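Local coordinates for protein pyrrolidone-carboxylate peptidase (Pyrococcus furiosus, PDB 1X10) that catalyses the removal of an N-terminal pyroglutamyl (5-oxoproline) residue from peptides, the penultimate amino acid generally not being proline, at residues 35-40 / 57-62; 64-69 / 147-152; 125-130 / 199-204. The protein carries 3 engineered substitutions. All coordinates share one frame; numbering follows the deposited sequence.

Interaction 1: residues 35-40 / 57-62; sequences QVFGRV and EEIKPD
Phe-37 and Ile-59 form the apolar half of this contact, a compact case of a helix end resting on a strand. Their alpha carbons are 8.1 Å apart, and the two side chains run antiparallel alongside one another. The branched isoleucine divides its work between its two arms. CG2 stands over the centre of the aromatic ring, 3.9 Å from the Phe-37 centroid and 12° off the ring normal, a well-centred CH-pi contact. The longer arm carries CD1 past the ring to its root, where Ile-59 CD1 meets Phe-37 CB at 3.6 Å. The Ile-59 torsions explain this division: CG2 lies anti to the backbone N, while CG1 lies beside it and continues extended to CD1 (chi2 173°).

Charge supplies the second kind of interaction, on the more exposed side, where Glu-58 lies. Arg-39 projects from the same side of the strand as Phe-37, and its NH2 forms a salt bridge with Glu-58 OE2 at 3.6 Å. The oxygen arrives at the edge of the guanidinium, with the two flat groups 39° apart. One face of the guanidinium lies over Ile-59 CD1, 4.1 Å from Arg-39 NH2, which joins the ionic and apolar parts. Within the strand, Arg-39 NH1 donates to Gly-38 O at 3.2 Å, a bond that limits rotation of the group; Asp-27 adds a long, weak ion pair.

Lys-60, just after the helix, takes a positive phi, and the chain turns through Pro-61 toward the next strand. Strands 34-41 and 63-69 both pair in parallel with strand 2-8, so helix 47-59 is the connection of a beta-alpha-beta crossover, packed here by its C-terminal end against the first of its two strands.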
loop_
_atom_site.group_PDB
_atom_site.type_symbol
_atom_site.label_atom_id
_atom_site.label_comp_id
_atom_site.label_asym_id
_atom_site.label_seq_id
_atom_site.Cartn_x
_atom_site.Cartn_y
_atom_site.Cartn_z
ATOM N N GLN A 35 3.987 9.484 -39.263
ATOM C CA GLN A 35 4.341 10.753 -38.646
ATOM C C GLN A 35 3.699 10.862 -37.272
ATOM O O GLN A 35 2.508 10.608 -37.112
ATOM C CB GLN A 35 3.879 11.926 -39.514
ATOM C CG GLN A 35 4.329 13.274 -38.984
ATOM C CD GLN A 35 5.841 13.369 -38.861
ATOM O OE1 GLN A 35 6.558 13.306 -39.860
ATOM N NE2 GLN A 35 6.331 13.517 -37.632
ATOM N N VAL A 36 4.497 11.239 -36.280
ATOM C CA VAL A 36 3.988 11.380 -34.923
ATOM C C VAL A 36 3.867 12.849 -34.532
ATOM O O VAL A 36 4.783 13.644 -34.759
ATOM C CB VAL A 36 4.905 10.662 -33.905
ATOM C CG1 VAL A 36 4.335 10.812 -32.494
ATOM C CG2 VAL A 36 5.030 9.187 -34.265
ATOM N N PHE A 37 2.722 13.203 -33.961
ATOM C CA PHE A 37 2.464 14.564 -33.506
ATOM C C PHE A 37 2.288 14.501 -31.992
ATOM O O PHE A 37 1.547 13.660 -31.482
ATOM C CB PHE A 37 1.180 15.127 -34.132
ATOM C CG PHE A 37 1.204 15.191 -35.635
ATOM C CD1 PHE A 37 1.111 14.030 -36.399
ATOM C CD2 PHE A 37 1.326 16.414 -36.287
ATOM C CE1 PHE A 37 1.141 14.086 -37.800
ATOM C CE2 PHE A 37 1.359 16.481 -37.684
ATOM C CZ PHE A 37 1.266 15.316 -38.439
ATOM N N GLY A 38 2.976 15.383 -31.276
ATOM C CA GLY A 38 2.869 15.403 -29.828
ATOM C C GLY A 38 2.293 16.725 -29.366
ATOM O O GLY A 38 2.801 17.791 -29.721
ATOM N N ARG A 39 1.229 16.664 -28.575
ATOM C CA ARG A 39 0.588 17.879 -28.080
ATOM C C ARG A 39 0.286 17.802 -26.590
ATOM O O ARG A 39 -0.044 16.741 -26.068
ATOM C CB ARG A 39 -0.706 18.130 -28.855
ATOM C CG ARG A 39 -0.507 18.331 -30.357
ATOM C CD ARG A 39 0.098 19.696 -30.660
ATOM N NE ARG A 39 0.045 20.003 -32.088
ATOM C CZ ARG A 39 0.932 19.591 -32.984
ATOM N NH1 ARG A 39 1.970 18.849 -32.611
ATOM N NH2 ARG A 39 0.773 19.906 -34.264
ATOM N N VAL A 40 0.387 18.941 -25.912
ATOM C CA VAL A 40 0.123 19.001 -24.481
ATOM C C VAL A 40 -1.276 19.563 -24.232
ATOM O O VAL A 40 -1.680 20.545 -24.857
ATOM C CB VAL A 40 1.162 19.892 -23.763
ATOM C CG1 VAL A 40 0.925 19.872 -22.256
ATOM C CG2 VAL A 40 2.569 19.407 -24.084
ATOM N N GLU A 57 -9.244 17.476 -35.195
ATOM C CA GLU A 57 -9.719 17.954 -36.488
ATOM C C GLU A 57 -8.567 18.481 -37.339
ATOM O O GLU A 57 -8.561 18.328 -38.559
ATOM C CB GLU A 57 -10.766 19.055 -36.297
ATOM C CG GLU A 57 -11.264 19.668 -37.602
ATOM C CD GLU A 57 -12.382 20.675 -37.386
ATOM O OE1 GLU A 57 -12.188 21.616 -36.585
ATOM O OE2 GLU A 57 -13.449 20.527 -38.021
ATOM N N GLU A 58 -7.596 19.103 -36.679
ATOM C CA GLU A 58 -6.432 19.662 -37.352
ATOM C C GLU A 58 -5.561 18.570 -37.970
ATOM O O GLU A 58 -5.230 18.613 -39.154
ATOM C CB GLU A 58 -5.591 20.455 -36.348
ATOM C CG GLU A 58 -4.318 21.061 -36.920
ATOM C CD GLU A 58 -3.274 21.340 -35.849
ATOM O OE1 GLU A 58 -3.648 21.856 -34.776
ATOM O OE2 GLU A 58 -2.080 21.048 -36.085
ATOM N N ILE A 59 -5.206 17.590 -37.148
ATOM C CA ILE A 59 -4.337 16.495 -37.558
ATOM C C ILE A 59 -5.043 15.292 -38.180
ATOM O O ILE A 59 -4.515 14.670 -39.099
ATOM C CB ILE A 59 -3.502 16.014 -36.351
ATOM C CG1 ILE A 59 -2.681 17.187 -35.803
ATOM C CG2 ILE A 59 -2.601 14.854 -36.757
ATOM C CD1 ILE A 59 -1.952 16.883 -34.508
ATOM N N LYS A 60 -6.234 14.977 -37.680
ATOM C CA LYS A 60 -7.005 13.832 -38.158
ATOM C C LYS A 60 -6.120 12.586 -38.113
ATOM O O LYS A 60 -5.875 11.944 -39.129
ATOM C CB LYS A 60 -7.511 14.071 -39.589
ATOM C CG LYS A 60 -8.408 15.296 -39.744
ATOM C CD LYS A 60 -9.084 15.314 -41.112
ATOM C CE LYS A 60 -9.714 16.668 -41.413
ATOM N NZ LYS A 60 -10.718 17.049 -40.401
ATOM N N PRO A 61 -5.637 12.225 -36.913
ATOM C CA PRO A 61 -4.769 11.061 -36.701
ATOM C C PRO A 61 -5.476 9.736 -36.941
ATOM O O PRO A 61 -6.692 9.629 -36.778
ATOM C CB PRO A 61 -4.349 11.188 -35.233
ATOM C CG PRO A 61 -4.773 12.574 -34.826
ATOM C CD PRO A 61 -5.995 12.836 -35.625
ATOM N N ASP A 62 -4.702 8.731 -37.331
ATOM C CA ASP A 62 -5.226 7.390 -37.554
ATOM C C ASP A 62 -5.224 6.699 -36.198
ATOM O O ASP A 62 -6.054 5.833 -35.913
ATOM C CB ASP A 62 -4.318 6.621 -38.511
ATOM C CG ASP A 62 -4.337 7.192 -39.905
ATOM O OD1 ASP A 62 -5.343 6.978 -40.616
ATOM O OD2 ASP A 62 -3.351 7.866 -40.277
#

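Interaction 2: residues 64-69 / 147-152; sequences AIHVGL and YLSLHH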
loop_
_atom_site.group_PDB
_atom_site.type_symbol
_atom_site.label_atom_id
_atom_site.label_comp_id
_atom_site.label_asym_id
_atom_site.label_seq_id
_atom_site.Cartn_x
_atom_site.Cartn_y
_atom_site.Cartn_z
ATOM N N ALA A 64 -4.603 7.566 -31.887
ATOM C CA ALA A 64 -4.492 8.558 -30.830
ATOM C C ALA A 64 -4.149 7.852 -29.529
ATOM O O ALA A 64 -4.879 6.961 -29.076
ATOM C CB ALA A 64 -5.802 9.328 -30.672
ATOM N N ILE A 65 -3.024 8.237 -28.942
ATOM C CA ILE A 65 -2.596 7.662 -27.677
ATOM C C ILE A 65 -2.430 8.814 -26.699
ATOM O O ILE A 65 -1.513 9.626 -26.824
ATOM C CB ILE A 65 -1.278 6.891 -27.824
ATOM C CG1 ILE A 65 -1.500 5.677 -28.734
ATOM C CG2 ILE A 65 -0.787 6.434 -26.445
ATOM C CD1 ILE A 65 -0.249 4.865 -29.014
ATOM N N HIS A 66 -3.351 8.884 -25.744
ATOM C CA HIS A 66 -3.366 9.932 -24.737
ATOM C C HIS A 66 -2.655 9.412 -23.494
ATOM O O HIS A 66 -2.953 8.322 -23.007
ATOM C CB HIS A 66 -4.819 10.317 -24.447
ATOM C CG HIS A 66 -5.584 10.702 -25.679
ATOM N ND1 HIS A 66 -5.334 11.866 -26.373
ATOM C CD2 HIS A 66 -6.532 10.040 -26.386
ATOM C CE1 HIS A 66 -6.092 11.904 -27.456
ATOM N NE2 HIS A 66 -6.827 10.808 -27.488
ATOM N N VAL A 67 -1.707 10.200 -22.996
ATOM C CA VAL A 67 -0.909 9.807 -21.843
ATOM C C VAL A 67 -1.143 10.726 -20.648
ATOM O O VAL A 67 -1.332 11.932 -20.799
ATOM C CB VAL A 67 0.592 9.819 -22.210
ATOM C CG1 VAL A 67 1.407 9.104 -21.143
ATOM C CG2 VAL A 67 0.798 9.161 -23.580
ATOM N N GLY A 68 -1.129 10.139 -19.459
ATOM C CA GLY A 68 -1.338 10.916 -18.255
ATOM C C GLY A 68 -0.546 10.381 -17.079
ATOM O O GLY A 68 -0.047 9.252 -17.107
ATOM N N LEU A 69 -0.426 11.209 -16.047
ATOM C CA LEU A 69 0.285 10.845 -14.835
ATOM C C LEU A 69 -0.725 10.193 -13.885
ATOM O O LEU A 69 -1.841 10.689 -13.724
ATOM C CB LEU A 69 0.860 12.107 -14.185
ATOM C CG LEU A 69 2.025 12.090 -13.185
ATOM C CD1 LEU A 69 1.672 13.013 -12.036
ATOM C CD2 LEU A 69 2.339 10.696 -12.687
ATOM N N TYR A 147 -12.405 9.445 -22.996
ATOM C CA TYR A 147 -13.777 9.274 -23.455
ATOM C C TYR A 147 -14.076 10.109 -24.700
ATOM O O TYR A 147 -14.643 9.608 -25.672
ATOM C CB TYR A 147 -14.768 9.643 -22.338
ATOM C CG TYR A 147 -16.208 9.374 -22.718
ATOM C CD1 TYR A 147 -16.786 8.121 -22.503
ATOM C CD2 TYR A 147 -16.966 10.344 -23.379
ATOM C CE1 TYR A 147 -18.071 7.835 -22.939
ATOM C CE2 TYR A 147 -18.256 10.065 -23.829
ATOM C CZ TYR A 147 -18.803 8.810 -23.608
ATOM O OH TYR A 147 -20.060 8.517 -24.087
ATOM N N LEU A 148 -13.706 11.384 -24.662
ATOM C CA LEU A 148 -13.947 12.280 -25.787
ATOM C C LEU A 148 -13.243 11.789 -27.050
ATOM O O LEU A 148 -13.784 11.887 -28.151
ATOM C CB LEU A 148 -13.481 13.702 -25.442
ATOM C CG LEU A 148 -14.370 14.435 -24.430
ATOM C CD1 LEU A 148 -13.662 15.688 -23.899
ATOM C CD2 LEU A 148 -15.686 14.800 -25.105
ATOM N N SER A 149 -12.042 11.247 -26.894
ATOM C CA SER A 149 -11.305 10.751 -28.052
ATOM C C SER A 149 -12.028 9.548 -28.654
ATOM O O SER A 149 -12.227 9.467 -29.875
ATOM C CB SER A 149 -9.876 10.369 -27.648
ATOM O OG SER A 149 -9.095 10.033 -28.783
ATOM N N LEU A 150 -12.437 8.616 -27.800
ATOM C CA LEU A 150 -13.140 7.428 -28.271
ATOM C C LEU A 150 -14.509 7.781 -28.858
ATOM O O LEU A 150 -14.958 7.148 -29.816
ATOM C CB LEU A 150 -13.286 6.413 -27.132
ATOM C CG LEU A 150 -11.989 5.668 -26.812
ATOM C CD1 LEU A 150 -12.099 4.969 -25.470
ATOM C CD2 LEU A 150 -11.688 4.679 -27.930
ATOM N N HIS A 151 -15.161 8.791 -28.288
ATOM C CA HIS A 151 -16.467 9.237 -28.781
ATOM C C HIS A 151 -16.280 9.873 -30.160
ATOM O O HIS A 151 -17.119 9.720 -31.056
ATOM C CB HIS A 151 -17.074 10.262 -27.816
ATOM C CG HIS A 151 -18.435 10.747 -28.220
ATOM N ND1 HIS A 151 -19.530 9.915 -28.290
ATOM C CD2 HIS A 151 -18.877 11.981 -28.565
ATOM C CE1 HIS A 151 -20.590 10.614 -28.659
ATOM N NE2 HIS A 151 -20.219 11.870 -28.834
ATOM N N HIS A 152 -15.170 10.584 -30.321
ATOM C CA HIS A 152 -14.848 11.237 -31.588
ATOM C C HIS A 152 -14.666 10.165 -32.662
ATOM O O HIS A 152 -15.115 10.312 -33.804
ATOM C CB HIS A 152 -13.557 12.037 -31.440
ATOM C CG HIS A 152 -13.285 12.962 -32.584
ATOM N ND1 HIS A 152 -13.677 14.283 -32.582
ATOM C CD2 HIS A 152 -12.679 12.751 -33.776
ATOM C CE1 HIS A 152 -13.319 14.848 -33.722
ATOM N NE2 HIS A 152 -12.713 13.941 -34.464
#
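His-66 and Ser-149 hold strand 63-69 to helix 141-156 through one short hydrogen bond, 2.7 Å between His-66 NE2 and Ser-149 OG. The serine hydroxyl comes to the edge of the imidazole and in its plane, and either partner could be the donor. With OG anti to the backbone N of Ser-149 (chi1 -173°), the hydroxyl is directed at the strand, and its carbon follows closely: Ser-149 CB is 3.1 Å from His-66 NE2. This is the tight part of the contact.

Beside it the fit is slacker. Ala-64 offers its methyl to the same hydroxyl, Ala-64 CB to Ser-149 OG 3.9 Å, at the place where the alpha carbons of Ala-64 and Ser-149 approach to 7.7 Å. The looser end is not a solvent side, for all three touching residues are buried and Leu-52 of helix 47-59 also packs on the histidine. The active site is near: the His-66 side chain is about 7 Å from that of Ser-142, an active-site position changed by engineering here, and about 8 Å from that of the active-site Glu-79.

Both nitrogens of the imidazole are engaged, since ND1 bonds to Thr-6 OG1 while NE2 meets Ser-149, whose hydroxyl also bonds to Ser-162 OG. A leucine in place of His-66 would probably leave the hydroxyls of Thr-6 and Ser-149 each short of a buried partner. The chemistry is that of a chain of hydrogen bonds linking Thr-6, His-66, Ser-149 and Ser-162; if neutral, the ring could donate through one nitrogen and accept through the other.

Interaction 3: residues 125-130 / 199-204; sequences HERGIP and AIEVAL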
loop_
_atom_site.group_PDB
_atom_site.type_symbol
_atom_site.label_atom_id
_atom_site.label_comp_id
_atom_site.label_asym_id
_atom_site.label_seq_id
_atom_site.Cartn_x
_atom_site.Cartn_y
_atom_site.Cartn_z
ATOM N N HIS A 125 6.233 -6.090 -21.683
ATOM C CA HIS A 125 6.809 -7.124 -20.827
ATOM C C HIS A 125 8.067 -7.728 -21.456
ATOM O O HIS A 125 9.042 -8.018 -20.765
ATOM C CB HIS A 125 5.780 -8.224 -20.561
ATOM C CG HIS A 125 4.657 -7.796 -19.668
ATOM N ND1 HIS A 125 3.655 -8.653 -19.268
ATOM C CD2 HIS A 125 4.391 -6.608 -19.074
ATOM C CE1 HIS A 125 2.823 -8.015 -18.464
ATOM N NE2 HIS A 125 3.247 -6.771 -18.330
ATOM N N GLU A 126 8.040 -7.916 -22.770
ATOM C CA GLU A 126 9.193 -8.467 -23.471
ATOM C C GLU A 126 10.357 -7.487 -23.416
ATOM O O GLU A 126 11.515 -7.884 -23.509
ATOM C CB GLU A 126 8.829 -8.775 -24.921
ATOM C CG GLU A 126 7.851 -9.929 -25.050
ATOM C CD GLU A 126 7.416 -10.183 -26.477
ATOM O OE1 GLU A 126 6.696 -11.177 -26.698
ATOM O OE2 GLU A 126 7.784 -9.395 -27.376
ATOM N N ARG A 127 10.037 -6.204 -23.263
ATOM C CA ARG A 127 11.046 -5.155 -23.174
ATOM C C ARG A 127 11.493 -4.963 -21.725
ATOM O O ARG A 127 12.322 -4.102 -21.438
ATOM C CB ARG A 127 10.488 -3.831 -23.702
ATOM C CG ARG A 127 10.333 -3.752 -25.212
ATOM C CD ARG A 127 11.689 -3.666 -25.898
ATOM N NE ARG A 127 11.692 -2.654 -26.951
ATOM C CZ ARG A 127 10.964 -2.722 -28.062
ATOM N NH1 ARG A 127 10.168 -3.761 -28.276
ATOM N NH2 ARG A 127 11.027 -1.747 -28.961
ATOM N N GLY A 128 10.930 -5.757 -20.819
ATOM C CA GLY A 128 11.290 -5.648 -19.416
ATOM C C GLY A 128 10.641 -4.447 -18.751
ATOM O O GLY A 128 11.139 -3.925 -17.751
ATOM N N ILE A 129 9.522 -4.003 -19.312
ATOM C CA ILE A 129 8.803 -2.860 -18.760
ATOM C C ILE A 129 7.529 -3.317 -18.046
ATOM O O ILE A 129 6.594 -3.813 -18.676
ATOM C CB ILE A 129 8.415 -1.863 -19.870
ATOM C CG1 ILE A 129 9.677 -1.340 -20.564
ATOM C CG2 ILE A 129 7.603 -0.712 -19.277
ATOM C CD1 ILE A 129 9.405 -0.399 -21.720
ATOM N N PRO A 130 7.478 -3.169 -16.713
ATOM C CA PRO A 130 6.260 -3.599 -16.020
ATOM C C PRO A 130 5.040 -2.808 -16.489
ATOM O O PRO A 130 5.060 -1.573 -16.555
ATOM C CB PRO A 130 6.592 -3.374 -14.541
ATOM C CG PRO A 130 7.716 -2.378 -14.560
ATOM C CD PRO A 130 8.524 -2.764 -15.761
ATOM N N ALA A 199 4.034 1.399 -27.438
ATOM C CA ALA A 199 2.595 1.352 -27.668
ATOM C C ALA A 199 2.273 1.846 -29.076
ATOM O O ALA A 199 1.427 1.274 -29.772
ATOM C CB ALA A 199 1.866 2.215 -26.632
ATOM N N ILE A 200 2.940 2.917 -29.491
ATOM C CA ILE A 200 2.721 3.479 -30.822
ATOM C C ILE A 200 3.119 2.461 -31.897
ATOM O O ILE A 200 2.377 2.218 -32.850
ATOM C CB ILE A 200 3.548 4.777 -31.021
ATOM C CG1 ILE A 200 3.081 5.851 -30.037
ATOM C CG2 ILE A 200 3.399 5.272 -32.453
ATOM C CD1 ILE A 200 3.953 7.085 -30.016
ATOM N N GLU A 201 4.294 1.865 -31.730
ATOM C CA GLU A 201 4.796 0.872 -32.673
ATOM C C GLU A 201 3.834 -0.304 -32.805
ATOM O O GLU A 201 3.514 -0.737 -33.918
ATOM C CB GLU A 201 6.167 0.365 -32.217
ATOM C CG GLU A 201 7.227 1.451 -32.157
ATOM C CD GLU A 201 8.513 0.996 -31.485
ATOM O OE1 GLU A 201 9.444 1.821 -31.397
ATOM O OE2 GLU A 201 8.597 -0.173 -31.041
ATOM N N VAL A 202 3.366 -0.811 -31.669
ATOM C CA VAL A 202 2.440 -1.939 -31.672
ATOM C C VAL A 202 1.102 -1.551 -32.314
ATOM O O VAL A 202 0.514 -2.341 -33.056
ATOM C CB VAL A 202 2.202 -2.461 -30.239
ATOM C CG1 VAL A 202 1.174 -3.589 -30.254
ATOM C CG2 VAL A 202 3.527 -2.945 -29.642
ATOM N N ALA A 203 0.628 -0.341 -32.035
ATOM C CA ALA A 203 -0.629 0.120 -32.614
ATOM C C ALA A 203 -0.475 0.197 -34.133
ATOM O O ALA A 203 -1.316 -0.311 -34.882
ATOM C CB ALA A 203 -1.005 1.491 -32.052
ATOM N N LEU A 204 0.606 0.826 -34.585
ATOM C CA LEU A 204 0.866 0.965 -36.013
ATOM C C LEU A 204 0.920 -0.386 -36.716
ATOM O O LEU A 204 0.313 -0.572 -37.771
ATOM C CB LEU A 204 2.183 1.713 -36.242
ATOM C CG LEU A 204 2.169 3.220 -35.975
ATOM C CD1 LEU A 204 3.592 3.750 -35.972
ATOM C CD2 LEU A 204 1.330 3.922 -37.037
#
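Arg-127 and Glu-201 meet across a wide backbone gap: even the nearest alpha carbons, those of Arg-127 and Ala-199, are 11.6 Å apart. Residues 199-204 lie within regular helix, with Ala-203 N bonded to Ala-199 O at 2.9 Å. Residues 125-130, by contrast, are where helix 117-126 ends and the chain turns away. Gly-128 closes that end in a Schellman motif, its phi positive at 77° and its N bonded to His-125 O at 2.9 Å. Two side chains must therefore span the distance between the backbones.

They do so at their charged ends. Arg-127 NH2 and Glu-201 OE2 form a salt bridge at 3.6 Å, better read as electrostatic attraction than as a directed hydrogen bond. The side chains cross at about a right angle, and the guanidinium and carboxylate planes are 35° apart, so the groups do not meet as a flat, two-pronged pair. Their shapes also differ. Glu-201 runs out extended from its helix, while Arg-127 bends at chi2 (-71°) and again at chi3. Arg-127 is exposed, and the bridge lies at the protein surface. Arg-127 NH2 also has a long, weak ion pair with Glu-194, while Lys-123 places a like charge close to NH1; the two glutamates are likely to offset that repulsion.

Among its neighbours, the contact joins the end of helix 117-126 to helix 189-206. Alongside the salt bridge, Arg-127 also touches Val-198, and Val-202 packs on Ile-120 and Lys-123. On its inner side helix 189-206 lies on strand 63-69, with Ala-203 against Ile-63, while beyond the turn Pro-130 leads into strand 131-134 and packs on Pro-171 of a neighbouring subunit.

The three contacts sample both sides of one mixed sheet. Interactions 1 and 2, centres 12 Å apart, follow in series: helix 47-59 of the first leads directly into strand 63-69 of the second. Interaction 3 lies farther off, its centre 20 Å from interaction 1 and 18 Å from interaction 2, and its segments alternate with those of interaction 2 along the chain. Strand 63-69 links the layers: alternate residues face helix 141-156 and helix 189-206, and Ile-65 CD1 packs on Ile-200 CG1 at 3.6 Å. The result is an alpha/beta/alpha sandwich with one buried histidine-serine hydrogen bond between sheet and helix, and salt bridges nearer the surface.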